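Local coordinates for putative exported protein (Burkholderia pseudomallei, PDB 4JGB) that is of unproven function but has a Rossmann-type fold and may act as an NAD(P)-dependent oxidoreductase, at residues 167-172 with 191-196. Residues are numbered along the deposited sequence; the frame is centred on the assembly and turned at random.
Sequences GRFRTG and YAIAFV
Gly167 comes closest to the helix backbone, its CA lying 6.5 Å from Ile193 CA, and from there the chain runs on through Arg168 and Phe169 into the short edge strand 170-172 beside helix 188-201. The contact is apolar and small, burying 180 Å² over both sides, with Phe169 and Ile193 giving the largest shares. With CG set between the backbone N and the carbonyl carbon (chi1 50°), the ring reaches across to the helix and meets two consecutive residues. Ile193 CG2 approaches the ring edge near its plane, 3.7 Å from Phe169 CE2. Ala194 comes in obliquely, its CB 3.5 Å from Phe169 CE1, while Phe169 CZ lies 3.6 Å from Ala194 N, bringing the ring right up to the helix backbone. The two branches of Ile193 divide the work: CG2, anti to the backbone N, serves the ring, whereas the extended CG1 arm (chi2 -180°) carries CD1 to within 3.7 Å of Gly167 CA. Thr171 CG2 also sits at the Phe169 edge, from within the same segment. Asp190 OD1, one residue before 191-196, accepts a hydrogen bond from Gly167 N and adds a polar tie to the same helix. Phe169 and Ala194 both pack on Ala211 of strand 207-212, the antiparallel partner of 170-172, placing the contact where helix 188-201 packs against the sheet's edge in the Rossmann-type fold, while Ile193 also touches Glu24 of the neighbouring helix 16-27.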
loop_
_atom_site.group_PDB
_atom_site.type_symbol
_atom_site.label_atom_id
_atom_site.label_comp_id
_atom_site.label_asym_id
_atom_site.label_seq_id
_atom_site.Cartn_x
_atom_site.Cartn_y
_atom_site.Cartn_z
ATOM N N GLY A 167 10.115 -7.186 -13.470
ATOM C CA GLY A 167 8.725 -7.458 -13.846
ATOM C C GLY A 167 8.369 -8.925 -13.680
ATOM O O GLY A 167 7.309 -9.358 -14.155
ATOM N N ARG A 168 9.253 -9.675 -13.009
ATOM C CA ARG A 168 9.077 -11.107 -12.752
ATOM C C ARG A 168 9.073 -11.410 -11.245
ATOM O O ARG A 168 10.086 -11.271 -10.565
ATOM C CB ARG A 168 10.149 -11.938 -13.477
ATOM C CG ARG A 168 10.084 -11.831 -15.008
ATOM C CD ARG A 168 11.119 -12.694 -15.736
ATOM N NE ARG A 168 12.490 -12.461 -15.261
ATOM C CZ ARG A 168 13.356 -11.577 -15.782
ATOM N NH1 ARG A 168 13.018 -10.818 -16.824
ATOM N NH2 ARG A 168 14.586 -11.454 -15.266
ATOM N N PHE A 169 7.923 -11.824 -10.747
ATOM C CA PHE A 169 7.711 -12.020 -9.316
ATOM C C PHE A 169 6.398 -12.780 -9.161
ATOM O O PHE A 169 5.532 -12.786 -10.092
ATOM C CB PHE A 169 7.653 -10.652 -8.570
ATOM C CG PHE A 169 6.706 -9.649 -9.206
ATOM C CD1 PHE A 169 5.359 -9.694 -8.941
ATOM C CD2 PHE A 169 7.181 -8.700 -10.130
ATOM C CE1 PHE A 169 4.479 -8.799 -9.561
ATOM C CE2 PHE A 169 6.315 -7.815 -10.748
ATOM C CZ PHE A 169 4.959 -7.871 -10.464
ATOM N N ARG A 170 6.230 -13.424 -8.004
ATOM C CA ARG A 170 4.972 -14.085 -7.677
ATOM C C ARG A 170 4.091 -13.140 -6.859
ATOM O O ARG A 170 4.601 -12.258 -6.152
ATOM C CB ARG A 170 5.235 -15.370 -6.897
ATOM C CG ARG A 170 6.027 -16.405 -7.722
ATOM C CD ARG A 170 6.294 -17.651 -6.895
ATOM N NE ARG A 170 7.405 -17.511 -5.951
ATOM C CZ ARG A 170 7.711 -18.408 -5.019
ATOM N NH1 ARG A 170 6.969 -19.511 -4.868
ATOM N NH2 ARG A 170 8.751 -18.203 -4.229
ATOM N N THR A 171 2.780 -13.385 -6.917
ATOM C CA THR A 171 1.773 -12.647 -6.179
ATOM C C THR A 171 0.729 -13.635 -5.652
ATOM O O THR A 171 0.578 -14.732 -6.194
ATOM C CB THR A 171 1.014 -11.662 -7.095
ATOM O OG1 THR A 171 0.511 -12.380 -8.221
ATOM C CG2 THR A 171 1.924 -10.549 -7.572
ATOM N N GLY A 172 0.008 -13.222 -4.603
ATOM C CA GLY A 172 -1.034 -14.029 -3.961
ATOM C C GLY A 172 -1.786 -13.224 -2.911
ATOM O O GLY A 172 -1.412 -12.085 -2.597
ATOM N N TYR A 191 7.991 -4.394 -6.540
ATOM C CA TYR A 191 6.790 -4.177 -5.718
ATOM C C TYR A 191 5.886 -3.104 -6.347
ATOM O O TYR A 191 4.648 -3.270 -6.430
ATOM C CB TYR A 191 7.165 -3.806 -4.279
ATOM C CG TYR A 191 5.966 -3.441 -3.427
ATOM C CD1 TYR A 191 5.290 -4.414 -2.671
ATOM C CD2 TYR A 191 5.548 -2.098 -3.315
ATOM C CE1 TYR A 191 4.201 -4.061 -1.871
ATOM C CE2 TYR A 191 4.448 -1.743 -2.536
ATOM C CZ TYR A 191 3.786 -2.721 -1.822
ATOM O OH TYR A 191 2.721 -2.354 -1.031
ATOM N N ALA A 192 6.503 -2.031 -6.837
ATOM C CA ALA A 192 5.761 -0.976 -7.524
ATOM C C ALA A 192 5.067 -1.519 -8.826
ATOM O O ALA A 192 3.907 -1.204 -9.107
ATOM C CB ALA A 192 6.691 0.208 -7.823
ATOM N N ILE A 193 5.762 -2.339 -9.609
ATOM C CA ILE A 193 5.081 -3.025 -10.736
ATOM C C ILE A 193 3.824 -3.750 -10.216
ATOM O O ILE A 193 2.747 -3.519 -10.719
ATOM C CB ILE A 193 6.014 -3.972 -11.537
ATOM C CG1 ILE A 193 7.150 -3.141 -12.194
ATOM C CG2 ILE A 193 5.189 -4.773 -12.572
ATOM C CD1 ILE A 193 8.177 -3.872 -13.032
ATOM N N ALA A 194 3.976 -4.624 -9.232
ATOM C CA ALA A 194 2.840 -5.331 -8.624
ATOM C C ALA A 194 1.691 -4.429 -8.165
ATOM O O ALA A 194 0.504 -4.736 -8.410
ATOM C CB ALA A 194 3.298 -6.229 -7.475
ATOM N N PHE A 195 2.049 -3.316 -7.520
ATOM C CA PHE A 195 1.104 -2.465 -6.817
ATOM C C PHE A 195 0.263 -1.773 -7.884
ATOM O O PHE A 195 -0.985 -1.790 -7.834
ATOM C CB PHE A 195 1.882 -1.445 -5.943
ATOM C CG PHE A 195 1.024 -0.604 -5.024
ATOM C CD1 PHE A 195 0.354 0.530 -5.496
ATOM C CD2 PHE A 195 0.965 -0.886 -3.659
ATOM C CE1 PHE A 195 -0.378 1.336 -4.633
ATOM C CE2 PHE A 195 0.218 -0.074 -2.797
ATOM C CZ PHE A 195 -0.435 1.047 -3.288
ATOM N N VAL A 196 0.949 -1.211 -8.881
ATOM C CA VAL A 196 0.261 -0.519 -9.977
ATOM C C VAL A 196 -0.506 -1.521 -10.887
ATOM O O VAL A 196 -1.579 -1.189 -11.401
ATOM C CB VAL A 196 1.252 0.369 -10.787
ATOM C CG1 VAL A 196 0.565 0.943 -12.017
ATOM C CG2 VAL A 196 1.843 1.508 -9.928
#